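PDB 2FI1: hydrolase, haloacid dehalogenase-like family from Streptococcus pneumoniae, which is probably a metal-dependent hydrolase of the haloacid dehalogenase-like family, though its natural substrate is not established. Local coordinates for residues Leu13-Leu17 with Val157-Arg161; Ser88-Glu92 with Ile120-Phe124; Asp19-Thr25 with Val44-Lys49; His106-Leu112 with Val127-Ser131. All blocks are in the same frame, centred on the assembly; numbering follows the deposited sequence.

Interaction 1: Leu13-Leu17 with Val157-Arg161. With CA (calcium ion), chain B.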
loop_
_atom_site.group_PDB
_atom_site.type_symbol
_atom_site.label_atom_id
_atom_site.label_comp_id
_atom_site.label_asym_id
_atom_site.label_seq_id
_atom_site.Cartn_x
_atom_site.Cartn_y
_atom_site.Cartn_z
ATOM N N LEU A 13 3.093 -0.864 -0.502
ATOM C CA LEU A 13 2.615 0.088 0.489
ATOM C C LEU A 13 1.090 0.215 0.406
ATOM O O LEU A 13 0.379 -0.388 1.183
ATOM C CB LEU A 13 3.314 1.442 0.315
ATOM C CG LEU A 13 2.973 2.519 1.354
ATOM C CD1 LEU A 13 3.347 2.072 2.770
ATOM C CD2 LEU A 13 3.674 3.820 0.995
ATOM N N GLY A 14 0.588 0.967 -0.567
ATOM C CA GLY A 14 -0.847 1.211 -0.670
ATOM C C GLY A 14 -1.618 -0.073 -0.881
ATOM O O GLY A 14 -1.294 -0.854 -1.774
ATOM N N GLY A 15 -2.640 -0.295 -0.064
ATOM C CA GLY A 15 -3.496 -1.469 -0.191
ATOM C C GLY A 15 -2.980 -2.737 0.480
ATOM O O GLY A 15 -3.683 -3.752 0.502
ATOM N N THR A 16 -1.769 -2.678 1.037
ATOM C CA THR A 16 -1.152 -3.832 1.690
ATOM C C THR A 16 -0.729 -3.441 3.108
ATOM O O THR A 16 -1.264 -3.963 4.080
ATOM C CB THR A 16 0.023 -4.357 0.852
ATOM O OG1 THR A 16 -0.478 -4.804 -0.421
ATOM C CG2 THR A 16 0.713 -5.497 1.536
ATOM N N LEU A 17 0.214 -2.513 3.235
ATOM C CA LEU A 17 0.587 -1.989 4.557
ATOM C C LEU A 17 -0.222 -0.751 4.929
ATOM O O LEU A 17 -0.642 -0.597 6.071
ATOM C CB LEU A 17 2.072 -1.659 4.590
ATOM C CG LEU A 17 3.008 -2.849 4.404
ATOM C CD1 LEU A 17 4.416 -2.347 4.416
ATOM C CD2 LEU A 17 2.801 -3.902 5.481
ATOM N N VAL A 157 6.925 -11.999 -1.950
ATOM C CA VAL A 157 6.456 -10.718 -2.460
ATOM C C VAL A 157 4.984 -10.586 -2.095
ATOM O O VAL A 157 4.177 -11.437 -2.470
ATOM C CB VAL A 157 6.630 -10.650 -3.990
ATOM C CG1 VAL A 157 6.017 -9.387 -4.563
ATOM C CG2 VAL A 157 8.099 -10.730 -4.345
ATOM N N ILE A 158 4.631 -9.532 -1.362
ATOM C CA ILE A 158 3.276 -9.335 -0.874
ATOM C C ILE A 158 2.699 -8.058 -1.478
ATOM O O ILE A 158 3.270 -6.983 -1.319
ATOM C CB ILE A 158 3.234 -9.212 0.665
ATOM C CG1 ILE A 158 3.944 -10.399 1.331
ATOM C CG2 ILE A 158 1.795 -9.119 1.131
ATOM C CD1 ILE A 158 5.362 -10.098 1.739
ATOM N N GLY A 159 1.577 -8.169 -2.176
ATOM C CA GLY A 159 0.920 -6.992 -2.724
ATOM C C GLY A 159 -0.533 -7.280 -2.996
ATOM O O GLY A 159 -0.953 -8.432 -3.036
ATOM N N ASP A 160 -1.311 -6.224 -3.199
ATOM C CA ASP A 160 -2.752 -6.383 -3.349
ATOM C C ASP A 160 -3.219 -6.481 -4.797
ATOM O O ASP A 160 -4.395 -6.757 -5.025
ATOM C CB ASP A 160 -3.518 -5.260 -2.627
ATOM C CG ASP A 160 -3.302 -3.890 -3.246
ATOM O OD1 ASP A 160 -2.179 -3.594 -3.696
ATOM O OD2 ASP A 160 -4.268 -3.088 -3.268
ATOM N N ARG A 161 -2.331 -6.264 -5.754
ATOM C CA ARG A 161 -2.730 -6.208 -7.162
ATOM C C ARG A 161 -2.067 -7.269 -8.027
ATOM O O ARG A 161 -0.963 -7.723 -7.742
ATOM C CB ARG A 161 -2.400 -4.831 -7.742
ATOM C CG ARG A 161 -3.287 -3.720 -7.272
ATOM C CD ARG A 161 -2.886 -2.407 -7.911
ATOM N NE ARG A 161 -2.924 -2.471 -9.369
ATOM C CZ ARG A 161 -2.410 -1.547 -10.175
ATOM N NH1 ARG A 161 -1.822 -0.470 -9.676
ATOM N NH2 ARG A 161 -2.487 -1.695 -11.487
HETATM CA CA CA B . -0.798 -1.680 -3.852
HETATM O O HOH W 1 -2.991 -0.864 -4.375
HETATM O O HOH W 2 -0.108 -2.618 -5.929
HETATM O O HOH W 3 0.095 0.378 -4.470
#
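Thr16 and Asp160 carry most of the buried surface, with Gly15 lying beneath the aspartate. The Asp160 side chain leans across the gap between the two chain segments: its CB rests 3.5 Å from Gly15 O, and OD1 binds the calcium ion at 2.4 Å. With chi1 at 66°, CG sits between the backbone N and the carbonyl carbon, which turns the carboxylate back over the turn at Gly14 and Gly15. Gly14 O binds the same ion at 2.3 Å. Asp160 OD1 and Gly14 O are thus drawn to within 3.5 Å of each other, a pair of oxygens that the cation holds together. Asp160 OD2 makes no metal bond and instead accepts a hydrogen bond from a water that is itself a calcium ligand; two further waters and Asp12 also bind the metal. Gly15, with a positive phi of 84°, brings its CA to 3.6 Å from Asp160 OD2. Thr16 faces both ways: its methyl CG2 meets Ile158 CG2 at 3.8 Å, while OG1 lies over Gly159 CA and is hydrogen-bonded to Asp12. The site has the layout of the haloacid dehalogenase metal site, here occupied by calcium. It lies at the C-terminal ends of the neighbouring parallel strands 8-11 and 155-159, with helix 13-17 following the first strand and Arg161 at the N-cap of helix 162-170.

Interaction 2: Ser88-Glu92 with Ile120-Phe124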
loop_
_atom_site.group_PDB
_atom_site.type_symbol
_atom_site.label_atom_id
_atom_site.label_comp_id
_atom_site.label_asym_id
_atom_site.label_seq_id
_atom_site.Cartn_x
_atom_site.Cartn_y
_atom_site.Cartn_z
ATOM N N SER A 88 2.023 -3.241 12.222
ATOM C CA SER A 88 3.282 -3.082 12.954
ATOM C C SER A 88 3.633 -4.337 13.765
ATOM O O SER A 88 4.801 -4.737 13.818
ATOM C CB SER A 88 3.264 -1.812 13.806
ATOM O OG SER A 88 2.287 -1.860 14.802
ATOM N N ASP A 89 2.623 -5.000 14.327
ATOM C CA ASP A 89 2.861 -6.251 15.055
ATOM C C ASP A 89 3.369 -7.370 14.146
ATOM O O ASP A 89 4.175 -8.193 14.552
ATOM C CB ASP A 89 1.593 -6.745 15.749
ATOM C CG ASP A 89 1.237 -5.957 16.995
ATOM O OD1 ASP A 89 2.139 -5.389 17.654
ATOM O OD2 ASP A 89 0.033 -5.951 17.348
ATOM N N LEU A 90 2.864 -7.439 12.911
ATOM C CA LEU A 90 3.330 -8.466 11.989
ATOM C C LEU A 90 4.768 -8.198 11.566
ATOM O O LEU A 90 5.587 -9.111 11.527
ATOM C CB LEU A 90 2.404 -8.600 10.769
ATOM C CG LEU A 90 2.862 -9.623 9.725
ATOM C CD1 LEU A 90 3.043 -11.000 10.342
ATOM C CD2 LEU A 90 1.885 -9.699 8.563
ATOM N N LEU A 91 5.069 -6.943 11.243
ATOM C CA LEU A 91 6.439 -6.591 10.906
ATOM C C LEU A 91 7.395 -6.985 12.047
ATOM O O LEU A 91 8.467 -7.541 11.818
ATOM C CB LEU A 91 6.553 -5.103 10.578
ATOM C CG LEU A 91 5.768 -4.642 9.349
ATOM C CD1 LEU A 91 5.894 -3.134 9.197
ATOM C CD2 LEU A 91 6.213 -5.329 8.065
ATOM N N GLU A 92 6.966 -6.728 13.280
ATOM C CA GLU A 92 7.796 -7.065 14.441
ATOM C C GLU A 92 7.983 -8.568 14.621
ATOM O O GLU A 92 9.097 -9.032 14.858
ATOM C CB GLU A 92 7.213 -6.456 15.707
ATOM C CG GLU A 92 8.099 -6.601 16.949
ATOM C CD GLU A 92 9.488 -5.993 16.792
ATOM O OE1 GLU A 92 9.702 -5.110 15.929
ATOM O OE2 GLU A 92 10.398 -6.410 17.541
ATOM N N ILE A 120 6.804 2.997 10.790
ATOM C CA ILE A 120 7.326 1.711 10.313
ATOM C C ILE A 120 8.606 1.829 9.474
ATOM O O ILE A 120 9.117 0.828 8.993
ATOM C CB ILE A 120 6.254 0.874 9.580
ATOM C CG1 ILE A 120 5.717 1.605 8.345
ATOM C CG2 ILE A 120 5.132 0.507 10.548
ATOM C CD1 ILE A 120 4.855 0.729 7.451
ATOM N N ALA A 121 9.167 3.032 9.354
ATOM C CA ALA A 121 10.400 3.213 8.586
ATOM C C ALA A 121 11.521 2.305 9.093
ATOM O O ALA A 121 12.323 1.779 8.308
ATOM C CB ALA A 121 10.848 4.668 8.623
ATOM N N ALA A 122 11.565 2.118 10.410
ATOM C CA ALA A 122 12.619 1.326 11.036
ATOM C C ALA A 122 12.653 -0.124 10.582
ATOM O O ALA A 122 13.673 -0.792 10.753
ATOM C CB ALA A 122 12.494 1.388 12.553
ATOM N N TYR A 123 11.565 -0.618 9.995
ATOM C CA TYR A 123 11.516 -2.014 9.584
ATOM C C TYR A 123 12.250 -2.332 8.292
ATOM O O TYR A 123 12.604 -3.482 8.068
ATOM C CB TYR A 123 10.067 -2.513 9.483
ATOM C CG TYR A 123 9.498 -2.777 10.845
ATOM C CD1 TYR A 123 9.935 -3.873 11.579
ATOM C CD2 TYR A 123 8.596 -1.900 11.443
ATOM C CE1 TYR A 123 9.456 -4.106 12.851
ATOM C CE2 TYR A 123 8.115 -2.135 12.732
ATOM C CZ TYR A 123 8.556 -3.230 13.419
ATOM O OH TYR A 123 8.088 -3.437 14.695
ATOM N N PHE A 124 12.485 -1.332 7.434
ATOM C CA PHE A 124 12.904 -1.619 6.067
ATOM C C PHE A 124 14.390 -1.537 5.868
ATOM O O PHE A 124 15.005 -0.518 6.139
ATOM C CB PHE A 124 12.158 -0.709 5.093
ATOM C CG PHE A 124 10.684 -0.932 5.143
ATOM C CD1 PHE A 124 10.112 -2.008 4.489
ATOM C CD2 PHE A 124 9.880 -0.139 5.935
ATOM C CE1 PHE A 124 8.766 -2.266 4.583
ATOM C CE2 PHE A 124 8.520 -0.396 6.038
ATOM C CZ PHE A 124 7.964 -1.471 5.352
HETATM O O HOH W 4 5.927 -2.835 16.165
#
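In the Rossmann-like alpha/beta core of this hydrolase, helix 87-96 is met by the short 3-10 turn 121-123, which leads from helix 110-117 into the edge strand 124-128. Tyr123 reaches from this turn to the helix and lays its ring against Leu91. Leu91 CB stands over the ring centre in a CH-pi contact, 3.6 Å from the centroid and only 6° off the ring normal. Further along the same side chain, Leu91 CD1 touches Tyr123 CD2 at 3.7 Å and, just before the turn, Ile120 CG2 at 4.0 Å. The leucine and isoleucine side chains meet at about a right angle, and beyond them Leu91 also packs on Trp11 of the central strand 8-11. The phenol end is polar. Glu92 bends at its second torsion, which folds its carboxylate back to the edge of the ring, the two planes 63° apart. A water donates to Tyr123 OH at 2.7 Å and, weakly, to Ser88 O, tying the phenol to the previous turn of the helix. Tyr123 OH in turn gives its proton to Glu92 OE1 over 2.6 Å, meeting that oxygen on its anti side and 16° out of the carboxylate plane.

Interaction 3: Asp19-Thr25 with Val44-Lys49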
loop_
_atom_site.group_PDB
_atom_site.type_symbol
_atom_site.label_atom_id
_atom_site.label_comp_id
_atom_site.label_asym_id
_atom_site.label_seq_id
_atom_site.Cartn_x
_atom_site.Cartn_y
_atom_site.Cartn_z
ATOM N N ASP A 19 -3.499 1.615 4.494
ATOM C CA ASP A 19 -4.904 1.658 4.096
ATOM C C ASP A 19 -5.194 3.049 3.518
ATOM O O ASP A 19 -5.879 3.877 4.129
ATOM C CB ASP A 19 -5.790 1.334 5.300
ATOM C CG ASP A 19 -7.232 1.031 4.921
ATOM O OD1 ASP A 19 -7.599 1.215 3.743
ATOM O OD2 ASP A 19 -7.985 0.608 5.827
ATOM N N ASN A 20 -4.658 3.309 2.330
ATOM C CA ASN A 20 -4.864 4.606 1.697
ATOM C C ASN A 20 -6.329 4.840 1.355
ATOM O O ASN A 20 -6.778 5.990 1.334
ATOM C CB ASN A 20 -4.002 4.767 0.445
ATOM C CG ASN A 20 -4.248 3.686 -0.568
ATOM O OD1 ASN A 20 -3.731 2.573 -0.433
ATOM N ND2 ASN A 20 -5.031 3.994 -1.604
ATOM N N TYR A 21 -7.090 3.786 1.082
ATOM C CA TYR A 21 -8.497 4.008 0.754
ATOM C C TYR A 21 -9.286 4.473 1.964
ATOM O O TYR A 21 -10.314 5.126 1.803
ATOM C CB TYR A 21 -9.117 2.790 0.054
ATOM C CG TYR A 21 -8.529 2.597 -1.327
ATOM C CD1 TYR A 21 -8.714 3.556 -2.321
ATOM C CD2 TYR A 21 -7.773 1.479 -1.635
ATOM C CE1 TYR A 21 -8.151 3.396 -3.584
ATOM C CE2 TYR A 21 -7.213 1.310 -2.896
ATOM C CZ TYR A 21 -7.405 2.275 -3.856
ATOM O OH TYR A 21 -6.861 2.111 -5.111
ATOM N N GLU A 22 -8.811 4.191 3.175
ATOM C CA GLU A 22 -9.514 4.683 4.367
ATOM C C GLU A 22 -9.389 6.196 4.520
ATOM O O GLU A 22 -10.379 6.887 4.772
ATOM C CB GLU A 22 -9.022 3.979 5.639
ATOM C CG GLU A 22 -9.756 4.383 6.914
ATOM C CD GLU A 22 -11.240 4.102 6.860
ATOM O OE1 GLU A 22 -11.647 3.206 6.096
ATOM O OE2 GLU A 22 -11.994 4.800 7.575
ATOM N N THR A 23 -8.177 6.718 4.380
ATOM C CA THR A 23 -7.985 8.155 4.471
ATOM C C THR A 23 -8.688 8.878 3.313
ATOM O O THR A 23 -9.283 9.944 3.496
ATOM C CB THR A 23 -6.488 8.536 4.551
ATOM O OG1 THR A 23 -5.717 7.690 3.702
ATOM C CG2 THR A 23 -5.968 8.418 5.981
ATOM N N SER A 24 -8.647 8.294 2.118
ATOM C CA SER A 24 -9.329 8.884 0.978
ATOM C C SER A 24 -10.843 8.862 1.163
ATOM O O SER A 24 -11.516 9.848 0.867
ATOM C CB SER A 24 -8.924 8.159 -0.300
ATOM O OG SER A 24 -7.551 8.391 -0.596
ATOM N N THR A 25 -11.375 7.766 1.691
ATOM C CA THR A 25 -12.814 7.670 1.958
ATOM C C THR A 25 -13.249 8.720 2.976
ATOM O O THR A 25 -14.261 9.397 2.788
ATOM C CB THR A 25 -13.202 6.261 2.437
ATOM O OG1 THR A 25 -12.981 5.328 1.373
ATOM C CG2 THR A 25 -14.664 6.191 2.870
ATOM N N VAL A 44 -18.383 4.241 -0.670
ATOM C CA VAL A 44 -17.371 5.185 -1.129
ATOM C C VAL A 44 -16.004 4.499 -1.224
ATOM O O VAL A 44 -15.280 4.675 -2.210
ATOM C CB VAL A 44 -17.326 6.424 -0.219
ATOM C CG1 VAL A 44 -16.113 7.291 -0.509
ATOM C CG2 VAL A 44 -18.603 7.247 -0.395
ATOM N N TYR A 45 -15.672 3.693 -0.229
ATOM C CA TYR A 45 -14.405 2.976 -0.191
ATOM C C TYR A 45 -14.285 2.060 -1.407
ATOM O O TYR A 45 -13.267 2.050 -2.109
ATOM C CB TYR A 45 -14.345 2.193 1.128
ATOM C CG TYR A 45 -13.030 1.562 1.508
ATOM C CD1 TYR A 45 -12.222 2.135 2.477
ATOM C CD2 TYR A 45 -12.617 0.368 0.946
ATOM C CE1 TYR A 45 -11.037 1.542 2.856
ATOM C CE2 TYR A 45 -11.426 -0.222 1.313
ATOM C CZ TYR A 45 -10.644 0.368 2.271
ATOM O OH TYR A 45 -9.463 -0.249 2.621
ATOM N N GLN A 46 -15.329 1.284 -1.676
ATOM C CA GLN A 46 -15.303 0.375 -2.807
ATOM C C GLN A 46 -15.215 1.133 -4.120
ATOM O O GLN A 46 -14.485 0.724 -5.032
ATOM C CB GLN A 46 -16.529 -0.548 -2.779
ATOM C CG GLN A 46 -16.652 -1.503 -3.965
ATOM C CD GLN A 46 -15.479 -2.432 -4.116
ATOM O OE1 GLN A 46 -14.814 -2.786 -3.132
ATOM N NE2 GLN A 46 -15.210 -2.842 -5.366
ATOM N N ALA A 47 -15.951 2.232 -4.232
ATOM C CA ALA A 47 -15.906 3.034 -5.453
ATOM C C ALA A 47 -14.507 3.589 -5.710
ATOM O O ALA A 47 -14.030 3.563 -6.850
ATOM C CB ALA A 47 -16.908 4.151 -5.401
ATOM N N LEU A 48 -13.867 4.120 -4.676
ATOM C CA LEU A 48 -12.495 4.625 -4.809
ATOM C C LEU A 48 -11.519 3.522 -5.200
ATOM O O LEU A 48 -10.571 3.761 -5.950
ATOM C CB LEU A 48 -12.054 5.332 -3.528
ATOM C CG LEU A 48 -12.748 6.677 -3.300
ATOM C CD1 LEU A 48 -12.498 7.144 -1.892
ATOM C CD2 LEU A 48 -12.254 7.721 -4.307
ATOM N N LYS A 49 -11.759 2.302 -4.725
ATOM C CA LYS A 49 -10.913 1.159 -5.088
ATOM C C LYS A 49 -11.009 0.835 -6.570
ATOM O O LYS A 49 -10.049 0.299 -7.156
ATOM C CB LYS A 49 -11.274 -0.082 -4.269
ATOM C CG LYS A 49 -10.761 -0.066 -2.866
ATOM C CD LYS A 49 -10.985 -1.408 -2.160
ATOM C CE LYS A 49 -9.918 -2.426 -2.477
ATOM N NZ LYS A 49 -10.177 -3.736 -1.798
HETATM O O HOH W 5 -7.345 -0.843 -6.139
#
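Tyr21 and Tyr45 each pack against the other's helix where helices 20-34 and 41-50 meet, the segment axes 9.2 Å apart and inclined at 118°. Both helices belong to the helical insertion after strand 8-11, consistent with the cap of haloacid dehalogenase-like enzymes. Tyr45 lays its ring alongside the first turn of helix 20-34, with Tyr21 CB over one face, offset toward the rim and 3.8 Å from the centroid. The Tyr21 ring is sandwiched: Lys49 CG lies over one face, Asn20 ND2 over the centre of the other, and Leu48 CB touches Tyr21 CD1 as the two side chains run past each other in opposite directions. Tyr45 CG is anti to the backbone N (chi1 -170°), which sends the phenol to the N-terminus of helix 20-34. There Tyr45 OH donates to Asp19 OD1 at 2.6 Å, on the syn side and 26° out of the carboxylate plane. Thr25 OG1 packs 3.2 Å from Tyr45 CA and donates to Tyr21 O at 2.7 Å. Glu22 OE1, beside Tyr45 CE1, is hydrogen-bonded to His41. Asp19 is the N-cap and also accepts a weak bond from Glu22 N. Its carboxylate therefore links the two helices, and the phenol and helix N-terminus would probably stabilise its negative charge.

Interaction 4: His106-Leu112 with Val127-Ser131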
loop_
_atom_site.group_PDB
_atom_site.type_symbol
_atom_site.label_atom_id
_atom_site.label_comp_id
_atom_site.label_asym_id
_atom_site.label_seq_id
_atom_site.Cartn_x
_atom_site.Cartn_y
_atom_site.Cartn_z
ATOM N N HIS A 106 6.125 2.697 -6.698
ATOM C CA HIS A 106 6.236 3.536 -7.887
ATOM C C HIS A 106 6.180 5.015 -7.559
ATOM O O HIS A 106 6.436 5.834 -8.439
ATOM C CB HIS A 106 5.073 3.275 -8.818
ATOM C CG HIS A 106 4.957 1.860 -9.273
ATOM N ND1 HIS A 106 3.766 1.321 -9.701
ATOM C CD2 HIS A 106 5.885 0.880 -9.401
ATOM C CE1 HIS A 106 3.963 0.064 -10.057
ATOM N NE2 HIS A 106 5.238 -0.226 -9.890
ATOM N N ARG A 107 5.793 5.352 -6.333
ATOM C CA ARG A 107 5.669 6.742 -5.926
ATOM C C ARG A 107 7.044 7.335 -5.684
ATOM O O ARG A 107 8.044 6.613 -5.546
ATOM C CB ARG A 107 4.805 6.857 -4.675
ATOM C CG ARG A 107 3.404 6.361 -4.850
ATOM C CD ARG A 107 2.527 7.384 -5.540
ATOM N NE ARG A 107 1.223 6.834 -5.871
ATOM C CZ ARG A 107 0.200 7.543 -6.340
ATOM N NH1 ARG A 107 0.330 8.850 -6.540
ATOM N NH2 ARG A 107 -0.948 6.952 -6.609
ATOM N N ASN A 108 7.103 8.663 -5.641
ATOM C CA ASN A 108 8.341 9.370 -5.367
ATOM C C ASN A 108 8.683 9.325 -3.866
ATOM O O ASN A 108 8.087 8.563 -3.112
ATOM C CB ASN A 108 8.282 10.806 -5.930
ATOM C CG ASN A 108 7.271 11.684 -5.229
ATOM O OD1 ASN A 108 6.778 11.358 -4.152
ATOM N ND2 ASN A 108 6.954 12.825 -5.849
ATOM N N ASP A 109 9.633 10.146 -3.444
ATOM C CA ASP A 109 10.135 10.064 -2.070
ATOM C C ASP A 109 9.134 10.510 -0.973
ATOM O O ASP A 109 9.480 10.468 0.205
ATOM C CB ASP A 109 11.497 10.772 -1.954
ATOM C CG ASP A 109 12.642 9.970 -2.570
ATOM O OD1 ASP A 109 12.524 8.731 -2.749
ATOM O OD2 ASP A 109 13.698 10.573 -2.855
ATOM N N GLN A 110 7.898 10.893 -1.319
ATOM C CA GLN A 110 6.823 11.038 -0.299
ATOM C C GLN A 110 6.563 9.736 0.468
ATOM O O GLN A 110 6.134 9.743 1.629
ATOM C CB GLN A 110 5.491 11.502 -0.913
ATOM C CG GLN A 110 4.468 11.957 0.149
ATOM C CD GLN A 110 3.025 11.999 -0.334
ATOM O OE1 GLN A 110 2.737 11.797 -1.519
ATOM N NE2 GLN A 110 2.104 12.264 0.596
ATOM N N VAL A 111 6.799 8.614 -0.192
ATOM C CA VAL A 111 6.743 7.301 0.453
ATOM C C VAL A 111 7.478 7.358 1.775
ATOM O O VAL A 111 7.018 6.821 2.779
ATOM C CB VAL A 111 7.367 6.202 -0.460
ATOM C CG1 VAL A 111 7.633 4.902 0.320
ATOM C CG2 VAL A 111 6.453 5.928 -1.645
ATOM N N LEU A 112 8.630 8.014 1.784
ATOM C CA LEU A 112 9.474 7.984 2.955
ATOM C C LEU A 112 8.796 8.715 4.107
ATOM O O LEU A 112 8.886 8.273 5.253
ATOM C CB LEU A 112 10.852 8.554 2.640
ATOM C CG LEU A 112 11.562 7.923 1.431
ATOM C CD1 LEU A 112 12.961 8.505 1.288
ATOM C CD2 LEU A 112 11.612 6.413 1.511
ATOM N N VAL A 127 14.106 0.766 0.975
ATOM C CA VAL A 127 12.876 1.236 0.348
ATOM C C VAL A 127 13.235 1.706 -1.059
ATOM O O VAL A 127 14.084 2.595 -1.221
ATOM C CB VAL A 127 12.233 2.386 1.136
ATOM C CG1 VAL A 127 11.011 2.922 0.403
ATOM C CG2 VAL A 127 11.867 1.940 2.541
ATOM N N VAL A 128 12.608 1.095 -2.057
ATOM C CA VAL A 128 12.780 1.474 -3.462
ATOM C C VAL A 128 11.602 2.368 -3.823
ATOM O O VAL A 128 10.450 1.950 -3.709
ATOM C CB VAL A 128 12.806 0.234 -4.368
ATOM C CG1 VAL A 128 12.803 0.640 -5.851
ATOM C CG2 VAL A 128 14.007 -0.663 -4.018
ATOM N N THR A 129 11.893 3.605 -4.241
ATOM C CA THR A 129 10.879 4.521 -4.756
ATOM C C THR A 129 11.198 4.801 -6.220
ATOM O O THR A 129 12.171 4.282 -6.749
ATOM C CB THR A 129 10.875 5.853 -3.988
ATOM O OG1 THR A 129 12.026 6.614 -4.360
ATOM C CG2 THR A 129 10.887 5.626 -2.483
ATOM N N SER A 130 10.386 5.638 -6.861
ATOM C CA SER A 130 10.627 5.972 -8.270
ATOM C C SER A 130 12.010 6.564 -8.505
ATOM O O SER A 130 12.563 6.429 -9.598
ATOM C CB SER A 130 9.577 6.934 -8.791
ATOM O OG SER A 130 9.654 8.182 -8.135
ATOM N N SER A 131 12.582 7.202 -7.485
ATOM C CA SER A 131 13.877 7.853 -7.634
ATOM C C SER A 131 15.033 6.864 -7.820
ATOM O O SER A 131 16.130 7.268 -8.181
ATOM C CB SER A 131 14.156 8.787 -6.456
ATOM O OG SER A 131 14.436 8.045 -5.291
#
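The chain leaving strand 124-128 passes beside the loop that enters helix 110-117, and a nearly straight backbone bond joins them: Ser130 N donates to Arg107 O at 2.9 Å with an N-H...O angle of 173°, from above the carbonyl plane. Ser130 CB packs against His106 O, and its OG lies 3.3 Å from Asn108 CA. Alongside, Asp109 reaches across to Thr129, whose OG1 donates to Asp109 OD1 at 2.7 Å, nearly along the C-O axis. Thr129 OG1 sits between its own backbone N and carbonyl carbon (chi1 73°), a position from which it also accepts from Ser131 N in an ST turn. Ser131 OG lies close to both Asp109 OD1 and Thr129 OG1, and its single proton may go to either. Asn108 OD1 accepts from Gln110 N at 3.1 Å, capping the first turn of the helix. Further along the helix and strand, the contact turns apolar: Val127 CG1 touches Leu112 CD2 at 3.7 Å and Val111 CG1 at 3.9 Å. Leu103, on the preceding strand, packs against both valines. The contact thus joins the N-terminal start of helix 110-117 to the C-terminal end of strand 124-128 within a beta-alpha-beta unit that begins with strand 100-104, as in Rossmann-like folds.

Interaction 1 lies nearest the centre of the chain, and the other three are nested inside the loop it closes. Its chemistry is that of a metal site, with oxygens gathered on calcium. Interactions 2 and 4 share the strand 124-128 region, their segments alternating along the chain; the former is partly buried and built on a ring face, the latter a surface contact of hydroxyls, a carboxylate and backbone beside a small apolar patch. Interaction 3, partly buried, joins two helices through tyrosine faces and a phenol-carboxylate bond, on the opposite side of the chain's centre from interaction 2. Direct packing links interaction 1 to each: Leu17 touches Phe124, Leu13 touches Val111, and Asn20 OD1 approaches Gly15 N.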